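Long-range contacts in GMP reductase (Trypanosoma brucei brucei, PDB 6JIG), which probably catalyses the irreversible NADPH-dependent deamination of GMP to IMP, under allosteric control through a CBS module that binds guanine nucleotides: residues Lys92-Phe97 / Gly227-Gly232; Ser96-Ser101 / Thr175-Glu180; Arg190-Pro195 / Val207-Val212. The protein carries 1 engineered substitution. All blocks are in the same frame, centred on the assembly; numbering follows the deposited sequence.

Interaction 1 of 3, residues Lys92-Phe97 / Gly227-Gly232; sequences KRAQSF and GRLLVG. With 5GP (guanosine-5'-monophosphate), chain C.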
loop_
_atom_site.group_PDB
_atom_site.type_symbol
_atom_site.label_atom_id
_atom_site.label_comp_id
_atom_site.label_asym_id
_atom_site.label_seq_id
_atom_site.Cartn_x
_atom_site.Cartn_y
_atom_site.Cartn_z
ATOM N N LYS A 92 21.959 -28.768 -33.503
ATOM C CA LYS A 92 21.958 -29.732 -34.602
ATOM C C LYS A 92 22.194 -31.147 -34.106
ATOM O O LYS A 92 21.750 -32.114 -34.739
ATOM C CB LYS A 92 23.023 -29.339 -35.623
ATOM C CG LYS A 92 22.635 -28.117 -36.440
ATOM C CD LYS A 92 21.221 -28.297 -37.016
ATOM C CE LYS A 92 20.894 -27.255 -38.094
ATOM N NZ LYS A 92 19.515 -27.553 -38.640
ATOM N N ARG A 93 22.859 -31.286 -32.964
ATOM C CA ARG A 93 23.189 -32.584 -32.398
ATOM C C ARG A 93 22.042 -33.183 -31.590
ATOM O O ARG A 93 22.102 -34.371 -31.241
ATOM C CB ARG A 93 24.463 -32.426 -31.546
ATOM C CG ARG A 93 25.325 -33.654 -31.421
ATOM C CD ARG A 93 26.162 -33.944 -32.654
ATOM N NE ARG A 93 26.708 -35.295 -32.565
ATOM C CZ ARG A 93 27.832 -35.708 -33.141
ATOM N NH1 ARG A 93 28.577 -34.882 -33.871
ATOM N NH2 ARG A 93 28.212 -36.958 -32.975
ATOM N N ALA A 94 20.974 -32.415 -31.336
ATOM C CA ALA A 94 19.895 -32.900 -30.482
ATOM C C ALA A 94 19.236 -34.153 -31.053
ATOM O O ALA A 94 18.862 -35.062 -30.301
ATOM C CB ALA A 94 18.852 -31.805 -30.285
ATOM N N GLN A 95 19.053 -34.202 -32.370
ATOM C CA GLN A 95 18.487 -35.368 -33.034
ATOM C C GLN A 95 18.877 -35.317 -34.504
ATOM O O GLN A 95 19.272 -34.273 -35.020
ATOM C CB GLN A 95 16.964 -35.427 -32.875
ATOM C CG GLN A 95 16.242 -34.200 -33.396
ATOM C CD GLN A 95 14.847 -34.095 -32.833
ATOM O OE1 GLN A 95 14.666 -33.822 -31.636
ATOM N NE2 GLN A 95 13.850 -34.346 -33.672
ATOM N N SER A 96 18.757 -36.461 -35.172
ATOM C CA SER A 96 19.128 -36.561 -36.578
ATOM C C SER A 96 18.508 -37.836 -37.136
ATOM O O SER A 96 17.914 -38.620 -36.403
ATOM C CB SER A 96 20.653 -36.570 -36.751
ATOM O OG SER A 96 21.008 -36.350 -38.103
ATOM N N PHE A 97 18.642 -38.038 -38.442
ATOM C CA PHE A 97 18.312 -39.352 -39.000
ATOM C C PHE A 97 19.610 -40.150 -39.058
ATOM O O PHE A 97 19.802 -41.095 -38.288
ATOM C CB PHE A 97 17.633 -39.244 -40.364
ATOM C CG PHE A 97 17.291 -40.587 -40.952
ATOM C CD1 PHE A 97 16.510 -41.483 -40.239
ATOM C CD2 PHE A 97 17.778 -40.968 -42.191
ATOM C CE1 PHE A 97 16.201 -42.745 -40.757
ATOM C CE2 PHE A 97 17.469 -42.222 -42.716
ATOM C CZ PHE A 97 16.675 -43.106 -41.993
ATOM N N GLY A 227 17.021 -34.234 -41.137
ATOM C CA GLY A 227 16.231 -34.618 -39.987
ATOM C C GLY A 227 16.689 -34.005 -38.683
ATOM O O GLY A 227 16.260 -34.462 -37.621
ATOM N N ARG A 228 17.554 -32.992 -38.727
ATOM C CA ARG A 228 17.951 -32.271 -37.527
ATOM C C ARG A 228 17.052 -31.047 -37.330
ATOM O O ARG A 228 16.428 -30.553 -38.267
ATOM C CB ARG A 228 19.409 -31.830 -37.611
ATOM C CG ARG A 228 20.368 -32.895 -38.198
ATOM C CD ARG A 228 21.737 -32.302 -38.416
ATOM N NE ARG A 228 21.739 -31.216 -39.397
ATOM C CZ ARG A 228 22.816 -30.502 -39.718
ATOM N NH1 ARG A 228 23.989 -30.761 -39.145
ATOM N NH2 ARG A 228 22.736 -29.533 -40.619
ATOM N N LEU A 229 17.031 -30.537 -36.100
ATOM C CA LEU A 229 16.164 -29.401 -35.781
ATOM C C LEU A 229 16.605 -28.130 -36.505
ATOM O O LEU A 229 17.796 -27.821 -36.586
ATOM C CB LEU A 229 16.149 -29.164 -34.271
ATOM C CG LEU A 229 15.526 -30.328 -33.480
ATOM C CD1 LEU A 229 15.762 -30.156 -31.977
ATOM C CD2 LEU A 229 14.042 -30.430 -33.780
ATOM N N LEU A 230 15.625 -27.389 -37.029
ATOM C CA LEU A 230 15.878 -26.090 -37.641
ATOM C C LEU A 230 16.279 -25.067 -36.585
ATOM O O LEU A 230 15.791 -25.097 -35.453
ATOM C CB LEU A 230 14.628 -25.570 -38.353
ATOM C CG LEU A 230 14.157 -26.009 -39.734
ATOM C CD1 LEU A 230 13.037 -25.033 -40.158
ATOM C CD2 LEU A 230 15.276 -26.013 -40.742
ATOM N N VAL A 231 17.156 -24.146 -36.968
ATOM C CA VAL A 231 17.584 -23.085 -36.053
ATOM C C VAL A 231 18.197 -21.944 -36.858
ATOM O O VAL A 231 18.910 -22.165 -37.844
ATOM C CB VAL A 231 18.557 -23.640 -34.982
ATOM C CG1 VAL A 231 19.837 -24.229 -35.631
ATOM C CG2 VAL A 231 18.903 -22.564 -33.958
ATOM N N GLY A 232 17.911 -20.709 -36.433
ATOM C CA GLY A 232 18.504 -19.528 -37.018
ATOM C C GLY A 232 19.502 -18.878 -36.070
ATOM O O GLY A 232 19.650 -19.263 -34.910
HETATM P P 5GP C . 19.701 -42.093 -26.657
HETATM O O1P 5GP C . 18.638 -43.133 -26.929
HETATM O O2P 5GP C . 21.040 -42.376 -27.305
HETATM O O3P 5GP C . 19.692 -41.448 -25.284
HETATM O "O5'" 5GP C . 19.294 -40.881 -27.589
HETATM C "C5'" 5GP C . 20.185 -40.514 -28.615
HETATM C "C4'" 5GP C . 19.916 -39.130 -29.111
HETATM O "O4'" 5GP C . 21.189 -38.418 -29.132
HETATM C "C3'" 5GP C . 19.390 -39.128 -30.544
HETATM O "O3'" 5GP C . 18.468 -38.058 -30.749
HETATM C "C2'" 5GP C . 20.666 -38.926 -31.357
HETATM O "O2'" 5GP C . 20.488 -38.407 -32.655
HETATM C "C1'" 5GP C . 21.464 -37.990 -30.449
HETATM N N9 5GP C . 22.900 -38.070 -30.704
HETATM C C8 5GP C . 23.627 -37.077 -31.240
HETATM N N7 5GP C . 24.896 -37.491 -31.404
HETATM C C5 5GP C . 24.961 -38.782 -30.994
HETATM C C6 5GP C . 25.999 -39.702 -30.941
HETATM O O6 5GP C . 27.141 -39.377 -31.328
HETATM N N1 5GP C . 25.763 -40.933 -30.473
HETATM C C2 5GP C . 24.542 -41.292 -30.047
HETATM N N2 5GP C . 24.363 -42.557 -29.584
HETATM N N3 5GP C . 23.497 -40.409 -30.079
HETATM C C4 5GP C . 23.694 -39.149 -30.554
HETATM O O HOH W 1 18.857 -31.613 -34.122
HETATM O O HOH W 2 14.121 -35.514 -35.952
#
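Lys92, in the last turn of helix 81-93, reaches across to the loop before strand 232-235 and donates from NZ to Leu229 O at 2.7 Å. The ammonium sits above the carbonyl plane, about 40° out of it. The lysine chain bends at chi2 (-50°) and then runs out extended. On the way it crosses Arg228 at about a right angle, with Lys92 CD lying 3.7 Å above the guanidinium plane of Arg228, over its centre. Two cationic ends therefore come close, Lys92 NZ being 4.3 Å from Arg228 NH2. Asp224 OD2 answers both charges, with salt bridges to Lys92 NZ and Arg228 NE, while Asp254 gives the lysine a second carboxylate.

Gln95 takes the other side of the loop. Its CG stands between the backbone N and the carbonyl carbon (chi1 57°), and the rest of the chain extends across Leu229 at about a right angle, with Gln95 CG 3.9 Å from Leu229 CG. Ala94 extends this apolar patch, its CB meeting Leu229 CD1 at 3.9 Å. Both ends of the amide have a partner: OE1 accepts from Arg68, and NE2 donates to a water at 2.6 Å that passes a hydrogen bond on to Gly227 O. A second water accepts from the backbone N of both Gln95 and Leu229, bridging the two segments in the middle.

Arg93 turns away from all this. The edge of its guanidinium faces the guanine of GMP, NE donating to N7 at 3.1 Å and NH2 to O6, also at 3.1 Å. Neighbouring residues thus serve different partners: Arg93 reads the nucleotide base, while Lys92 is fixed to the loop leading into the catalytic barrel. The buried ammonium, with two carboxylates and a carbonyl around it, is probably held firmly in its charged form.

Interaction 2 of 3, residues Ser96-Ser101 / Thr175-Glu180; sequences SFLIES and TSISLE. With 5GP (guanosine-5'-monophosphate), chain C.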
loop_
_atom_site.group_PDB
_atom_site.type_symbol
_atom_site.label_atom_id
_atom_site.label_comp_id
_atom_site.label_asym_id
_atom_site.label_seq_id
_atom_site.Cartn_x
_atom_site.Cartn_y
_atom_site.Cartn_z
ATOM N N SER A 96 18.757 -36.461 -35.172
ATOM C CA SER A 96 19.128 -36.561 -36.578
ATOM C C SER A 96 18.508 -37.836 -37.136
ATOM O O SER A 96 17.914 -38.620 -36.403
ATOM C CB SER A 96 20.653 -36.570 -36.751
ATOM O OG SER A 96 21.008 -36.350 -38.103
ATOM N N PHE A 97 18.642 -38.038 -38.442
ATOM C CA PHE A 97 18.312 -39.352 -39.000
ATOM C C PHE A 97 19.610 -40.150 -39.058
ATOM O O PHE A 97 19.802 -41.095 -38.288
ATOM C CB PHE A 97 17.633 -39.244 -40.364
ATOM C CG PHE A 97 17.291 -40.587 -40.952
ATOM C CD1 PHE A 97 16.510 -41.483 -40.239
ATOM C CD2 PHE A 97 17.778 -40.968 -42.191
ATOM C CE1 PHE A 97 16.201 -42.745 -40.757
ATOM C CE2 PHE A 97 17.469 -42.222 -42.716
ATOM C CZ PHE A 97 16.675 -43.106 -41.993
ATOM N N LEU A 98 20.523 -39.749 -39.934
ATOM C CA LEU A 98 21.876 -40.295 -39.951
ATOM C C LEU A 98 22.753 -39.416 -39.067
ATOM O O LEU A 98 22.969 -38.239 -39.373
ATOM C CB LEU A 98 22.430 -40.346 -41.373
ATOM C CG LEU A 98 21.686 -41.176 -42.422
ATOM C CD1 LEU A 98 22.503 -41.198 -43.712
ATOM C CD2 LEU A 98 21.446 -42.580 -41.938
ATOM N N ILE A 99 23.244 -39.975 -37.966
ATOM C CA ILE A 99 24.154 -39.237 -37.095
ATOM C C ILE A 99 25.541 -39.256 -37.721
ATOM O O ILE A 99 26.149 -40.323 -37.875
ATOM C CB ILE A 99 24.181 -39.829 -35.679
ATOM C CG1 ILE A 99 22.772 -39.867 -35.091
ATOM C CG2 ILE A 99 25.115 -39.021 -34.789
ATOM C CD1 ILE A 99 22.645 -40.781 -33.872
ATOM N N GLU A 100 26.045 -38.078 -38.082
ATOM C CA GLU A 100 27.400 -37.979 -38.592
ATOM C C GLU A 100 28.377 -37.927 -37.427
ATOM O O GLU A 100 28.057 -37.426 -36.345
ATOM C CB GLU A 100 27.561 -36.747 -39.485
ATOM C CG GLU A 100 26.755 -36.810 -40.780
ATOM C CD GLU A 100 27.156 -35.731 -41.787
ATOM O OE1 GLU A 100 28.004 -34.874 -41.450
ATOM O OE2 GLU A 100 26.618 -35.742 -42.917
ATOM N N SER A 101 29.568 -38.473 -37.653
ATOM C CA SER A 101 30.620 -38.539 -36.645
ATOM C C SER A 101 30.102 -38.995 -35.275
ATOM O O SER A 101 30.292 -38.299 -34.272
ATOM C CB SER A 101 31.326 -37.198 -36.530
ATOM O OG SER A 101 31.737 -36.751 -37.807
ATOM N N THR A 175 24.264 -46.326 -47.105
ATOM C CA THR A 175 24.343 -44.909 -46.764
ATOM C C THR A 175 23.128 -44.115 -47.235
ATOM O O THR A 175 23.011 -42.931 -46.899
ATOM C CB THR A 175 25.621 -44.303 -47.340
ATOM O OG1 THR A 175 25.711 -44.619 -48.735
ATOM C CG2 THR A 175 26.852 -44.846 -46.609
ATOM N N SER A 176 22.219 -44.728 -47.990
ATOM C CA SER A 176 20.976 -44.100 -48.413
ATOM C C SER A 176 19.770 -44.737 -47.757
ATOM O O SER A 176 18.653 -44.606 -48.271
ATOM C CB SER A 176 20.828 -44.165 -49.933
ATOM O OG SER A 176 21.835 -43.402 -50.549
ATOM N N ILE A 177 19.974 -45.451 -46.645
ATOM C CA ILE A 177 18.898 -46.244 -46.070
ATOM C C ILE A 177 17.697 -45.352 -45.790
ATOM O O ILE A 177 17.837 -44.194 -45.374
ATOM C CB ILE A 177 19.388 -46.969 -44.804
ATOM C CG1 ILE A 177 18.347 -47.973 -44.315
ATOM C CG2 ILE A 177 19.707 -45.971 -43.695
ATOM C CD1 ILE A 177 18.921 -48.993 -43.349
ATOM N N SER A 178 16.508 -45.875 -46.055
ATOM C CA SER A 178 15.284 -45.132 -45.826
ATOM C C SER A 178 14.826 -45.309 -44.383
ATOM O O SER A 178 15.337 -46.149 -43.639
ATOM C CB SER A 178 14.196 -45.584 -46.797
ATOM O OG SER A 178 13.615 -46.803 -46.361
ATOM N N LEU A 179 13.854 -44.490 -43.984
ATOM C CA LEU A 179 13.278 -44.629 -42.652
ATOM C C LEU A 179 12.526 -45.947 -42.521
ATOM O O LEU A 179 12.588 -46.603 -41.475
ATOM C CB LEU A 179 12.355 -43.444 -42.345
ATOM C CG LEU A 179 11.589 -43.557 -41.019
ATOM C CD1 LEU A 179 12.563 -43.543 -39.852
ATOM C CD2 LEU A 179 10.564 -42.449 -40.860
ATOM N N GLU A 180 11.808 -46.355 -43.575
ATOM C CA GLU A 180 11.098 -47.631 -43.527
ATOM C C GLU A 180 12.071 -48.800 -43.443
ATOM O O GLU A 180 11.817 -49.773 -42.724
ATOM C CB GLU A 180 10.183 -47.779 -44.744
HETATM P P 5GP C . 19.701 -42.093 -26.657
HETATM O O1P 5GP C . 18.638 -43.133 -26.929
HETATM O O2P 5GP C . 21.040 -42.376 -27.305
HETATM O O3P 5GP C . 19.692 -41.448 -25.284
HETATM O "O5'" 5GP C . 19.294 -40.881 -27.589
HETATM C "C5'" 5GP C . 20.185 -40.514 -28.615
HETATM C "C4'" 5GP C . 19.916 -39.130 -29.111
HETATM O "O4'" 5GP C . 21.189 -38.418 -29.132
HETATM C "C3'" 5GP C . 19.390 -39.128 -30.544
HETATM O "O3'" 5GP C . 18.468 -38.058 -30.749
HETATM C "C2'" 5GP C . 20.666 -38.926 -31.357
HETATM O "O2'" 5GP C . 20.488 -38.407 -32.655
HETATM C "C1'" 5GP C . 21.464 -37.990 -30.449
HETATM N N9 5GP C . 22.900 -38.070 -30.704
HETATM C C8 5GP C . 23.627 -37.077 -31.240
HETATM N N7 5GP C . 24.896 -37.491 -31.404
HETATM C C5 5GP C . 24.961 -38.782 -30.994
HETATM C C6 5GP C . 25.999 -39.702 -30.941
HETATM O O6 5GP C . 27.141 -39.377 -31.328
HETATM N N1 5GP C . 25.763 -40.933 -30.473
HETATM C C2 5GP C . 24.542 -41.292 -30.047
HETATM N N2 5GP C . 24.363 -42.557 -29.584
HETATM N N3 5GP C . 23.497 -40.409 -30.079
HETATM C C4 5GP C . 23.694 -39.149 -30.554
#
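Ser96 OG donates to Leu98 O at 3.0 Å, from well above the carbonyl plane, and this bond spans Phe97 within the segment; Phe97 and Leu98 both point toward residues 175-180. Phe97 does most of the touching. With CG anti to the backbone N (chi1 180°), its ring reaches the start of helix 179-189 edge first: CE2 comes 3.3 Å from Ile177 O, and CZ lies 3.7 Å from Ser178 O, both oxygens being in the plane of the ring. Further round the rim, Phe97 CE1 packs on Leu179 CD1 at 3.8 Å. Leu98 adds a looser contact, its CD2 lying 4.2 Å from Ile177 CG2, while its CD1 rests near Thr175 O.

Ser178 is the N-cap of the helix, its OG accepting from Glu181 N. On the nucleotide side, Ile99 CD1 lies 3.4 Å from O2' of GMP.

No hydrogen bond crosses between the two segments. The slightly positive C-H edge of the phenyl ring is suitably placed to meet the two carbonyl oxygens, so a weak electrostatic attraction probably supplements van der Waals packing between the segment that enters the CBS module and the start of helix 179-189.

Interaction 3 of 3, residues Arg190-Pro195 / Val207-Val212; sequences RTANVP and VTLSDV. With 5GP (guanosine-5'-monophosphate), chain C.
Asn193 and Thr208 lie side by side and point the same way on one face of the beta hairpin 193-197/203-208, part of the second CBS motif. They form a non-hydrogen-bonded antiparallel pair, and Asn193 OD1 comes 3.4 Å from Thr208 CG2. The next pair, Val194 and Val207, turns to the other face, where Val194 packs on Met186 of helix 179-189 and Val207 on Leu98. Between these two valines the backbone is bonded both ways: Val194 N donates to Val207 O at 2.8 Å, while Val207 N returns a bond to Val194 O at 2.9 Å.

Where the strand gives way to helix 209-216, the pairing runs on for one more bond, from Leu209 N to Ala192 O at 2.8 Å. Ala192 CB and Leu209 CB then meet at 3.9 Å. His148 of the second subunit packs on both of these residues, so this end of the hairpin lies against a subunit interface.

Thr208 is also the N-cap of the helix. Its OG1 stands between the backbone N and the carbonyl carbon (chi1 72°), which sends CG2 toward Asn193 and leaves the hydroxyl to accept from Asp211 N at 3.3 Å. The same OG1 makes a weak bond to Asp211 OD2, whose carboxylate lies beside the ribose. The first turn of the helix thus presents two polar side chains to the bound GMP. The Asp211 carboxylate lies against the ribose hydroxyls, OD2 toward O2' (a distance of 2.5 Å, short enough to be treated with caution) and OD1 beside O3'. One residue earlier, Ser210 OG donates to the phosphate oxygen O1P at 2.8 Å.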
loop_
_atom_site.group_PDB
_atom_site.type_symbol
_atom_site.label_atom_id
_atom_site.label_comp_id
_atom_site.label_asym_id
_atom_site.label_seq_id
_atom_site.Cartn_x
_atom_site.Cartn_y
_atom_site.Cartn_z
ATOM N N ARG A 190 15.456 -56.677 -33.468
ATOM C CA ARG A 190 15.135 -56.353 -32.074
ATOM C C ARG A 190 16.270 -55.564 -31.415
ATOM O O ARG A 190 16.750 -55.900 -30.331
ATOM C CB ARG A 190 14.792 -57.621 -31.282
ATOM C CG ARG A 190 13.572 -58.387 -31.822
ATOM C CD ARG A 190 12.929 -59.292 -30.768
ATOM N N THR A 191 16.691 -54.487 -32.085
ATOM C CA THR A 191 17.817 -53.671 -31.640
ATOM C C THR A 191 17.463 -52.186 -31.733
ATOM O O THR A 191 16.529 -51.791 -32.435
ATOM C CB THR A 191 19.070 -53.966 -32.470
ATOM O OG1 THR A 191 20.164 -53.169 -32.001
ATOM C CG2 THR A 191 18.813 -53.651 -33.939
ATOM N N ALA A 192 18.232 -51.360 -31.024
ATOM C CA ALA A 192 17.946 -49.933 -30.919
ATOM C C ALA A 192 18.997 -49.064 -31.593
ATOM O O ALA A 192 18.888 -47.831 -31.554
ATOM C CB ALA A 192 17.808 -49.528 -29.448
ATOM N N ASN A 193 20.007 -49.669 -32.205
ATOM C CA ASN A 193 21.086 -48.943 -32.851
ATOM C C ASN A 193 21.495 -49.705 -34.097
ATOM O O ASN A 193 21.765 -50.908 -34.030
ATOM C CB ASN A 193 22.289 -48.780 -31.922
ATOM C CG ASN A 193 22.031 -47.790 -30.808
ATOM O OD1 ASN A 193 21.962 -46.592 -31.046
ATOM N ND2 ASN A 193 21.896 -48.288 -29.581
ATOM N N VAL A 194 21.536 -49.008 -35.226
ATOM C CA VAL A 194 22.037 -49.561 -36.476
ATOM C C VAL A 194 23.148 -48.649 -36.981
ATOM O O VAL A 194 22.887 -47.598 -37.574
ATOM C CB VAL A 194 20.919 -49.710 -37.523
ATOM C CG1 VAL A 194 21.493 -50.196 -38.851
ATOM C CG2 VAL A 194 19.845 -50.671 -37.025
ATOM N N PRO A 195 24.402 -49.000 -36.737
ATOM C CA PRO A 195 25.500 -48.279 -37.378
ATOM C C PRO A 195 25.530 -48.553 -38.875
ATOM O O PRO A 195 25.133 -49.621 -39.347
ATOM C CB PRO A 195 26.747 -48.836 -36.685
ATOM C CG PRO A 195 26.325 -50.157 -36.171
ATOM C CD PRO A 195 24.878 -50.075 -35.850
ATOM N N VAL A 207 22.286 -44.820 -36.788
ATOM C CA VAL A 207 20.854 -44.562 -36.689
ATOM C C VAL A 207 20.357 -45.175 -35.387
ATOM O O VAL A 207 20.636 -46.345 -35.102
ATOM C CB VAL A 207 20.077 -45.126 -37.893
ATOM C CG1 VAL A 207 18.639 -44.607 -37.878
ATOM C CG2 VAL A 207 20.777 -44.764 -39.200
ATOM N N THR A 208 19.632 -44.385 -34.594
ATOM C CA THR A 208 19.137 -44.830 -33.300
ATOM C C THR A 208 17.619 -44.934 -33.303
ATOM O O THR A 208 16.922 -44.197 -34.011
ATOM C CB THR A 208 19.560 -43.881 -32.173
ATOM O OG1 THR A 208 18.819 -42.663 -32.281
ATOM C CG2 THR A 208 21.023 -43.570 -32.264
ATOM N N LEU A 209 17.120 -45.850 -32.476
ATOM C CA LEU A 209 15.683 -46.029 -32.332
ATOM C C LEU A 209 15.011 -44.744 -31.872
ATOM O O LEU A 209 13.903 -44.423 -32.321
ATOM C CB LEU A 209 15.407 -47.167 -31.350
ATOM C CG LEU A 209 13.986 -47.400 -30.865
ATOM C CD1 LEU A 209 13.075 -47.745 -32.036
ATOM C CD2 LEU A 209 13.975 -48.504 -29.827
ATOM N N SER A 210 15.666 -43.995 -30.973
ATOM C CA SER A 210 15.085 -42.741 -30.487
ATOM C C SER A 210 14.757 -41.806 -31.639
ATOM O O SER A 210 13.690 -41.187 -31.669
ATOM C CB SER A 210 16.048 -42.044 -29.516
ATOM O OG SER A 210 16.272 -42.829 -28.362
ATOM N N ASP A 211 15.685 -41.674 -32.583
ATOM C CA ASP A 211 15.475 -40.799 -33.730
ATOM C C ASP A 211 14.404 -41.355 -34.657
ATOM O O ASP A 211 13.593 -40.601 -35.199
ATOM C CB ASP A 211 16.785 -40.619 -34.489
ATOM C CG ASP A 211 17.767 -39.735 -33.760
ATOM O OD1 ASP A 211 17.332 -38.739 -33.146
ATOM O OD2 ASP A 211 18.982 -40.017 -33.813
ATOM N N VAL A 212 14.399 -42.672 -34.858
ATOM C CA VAL A 212 13.396 -43.295 -35.719
ATOM C C VAL A 212 12.004 -43.086 -35.147
ATOM O O VAL A 212 11.064 -42.728 -35.868
ATOM C CB VAL A 212 13.712 -44.792 -35.908
ATOM C CG1 VAL A 212 12.537 -45.507 -36.556
ATOM C CG2 VAL A 212 14.984 -44.966 -36.740
HETATM P P 5GP C . 19.701 -42.093 -26.657
HETATM O O1P 5GP C . 18.638 -43.133 -26.929
HETATM O O2P 5GP C . 21.040 -42.376 -27.305
HETATM O O3P 5GP C . 19.692 -41.448 -25.284
HETATM O "O5'" 5GP C . 19.294 -40.881 -27.589
HETATM C "C5'" 5GP C . 20.185 -40.514 -28.615
HETATM C "C4'" 5GP C . 19.916 -39.130 -29.111
HETATM O "O4'" 5GP C . 21.189 -38.418 -29.132
HETATM C "C3'" 5GP C . 19.390 -39.128 -30.544
HETATM O "O3'" 5GP C . 18.468 -38.058 -30.749
HETATM C "C2'" 5GP C . 20.666 -38.926 -31.357
HETATM O "O2'" 5GP C . 20.488 -38.407 -32.655
HETATM C "C1'" 5GP C . 21.464 -37.990 -30.449
HETATM N N9 5GP C . 22.900 -38.070 -30.704
HETATM C C8 5GP C . 23.627 -37.077 -31.240
HETATM N N7 5GP C . 24.896 -37.491 -31.404
HETATM C C5 5GP C . 24.961 -38.782 -30.994
HETATM C C6 5GP C . 25.999 -39.702 -30.941
HETATM O O6 5GP C . 27.141 -39.377 -31.328
HETATM N N1 5GP C . 25.763 -40.933 -30.473
HETATM C C2 5GP C . 24.542 -41.292 -30.047
HETATM N N2 5GP C . 24.363 -42.557 -29.584
HETATM N N3 5GP C . 23.497 -40.409 -30.079
HETATM C C4 5GP C . 23.694 -39.149 -30.554
#

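In the fold
Interactions 1 and 2 both use the segment that follows helix 81-93, with Ser96 and Phe97 in common; their centres are 13 Å apart. Interaction 3 comes later along the chain than interaction 2, with its centre 10 Å from it and 17 Å from interaction 1. Strands 99-100 and 203-208 are neighbours in one three-stranded antiparallel sheet, which joins interactions 2 and 3, and helix 179-189 leads from one to the other. Interaction 1 lies where the chain leaves the barrel for the CBS module and returns to it at strand 232-235. All three touch the same GMP, so nucleotide binding is physically connected to the junction with the barrel, consistent with allosteric control.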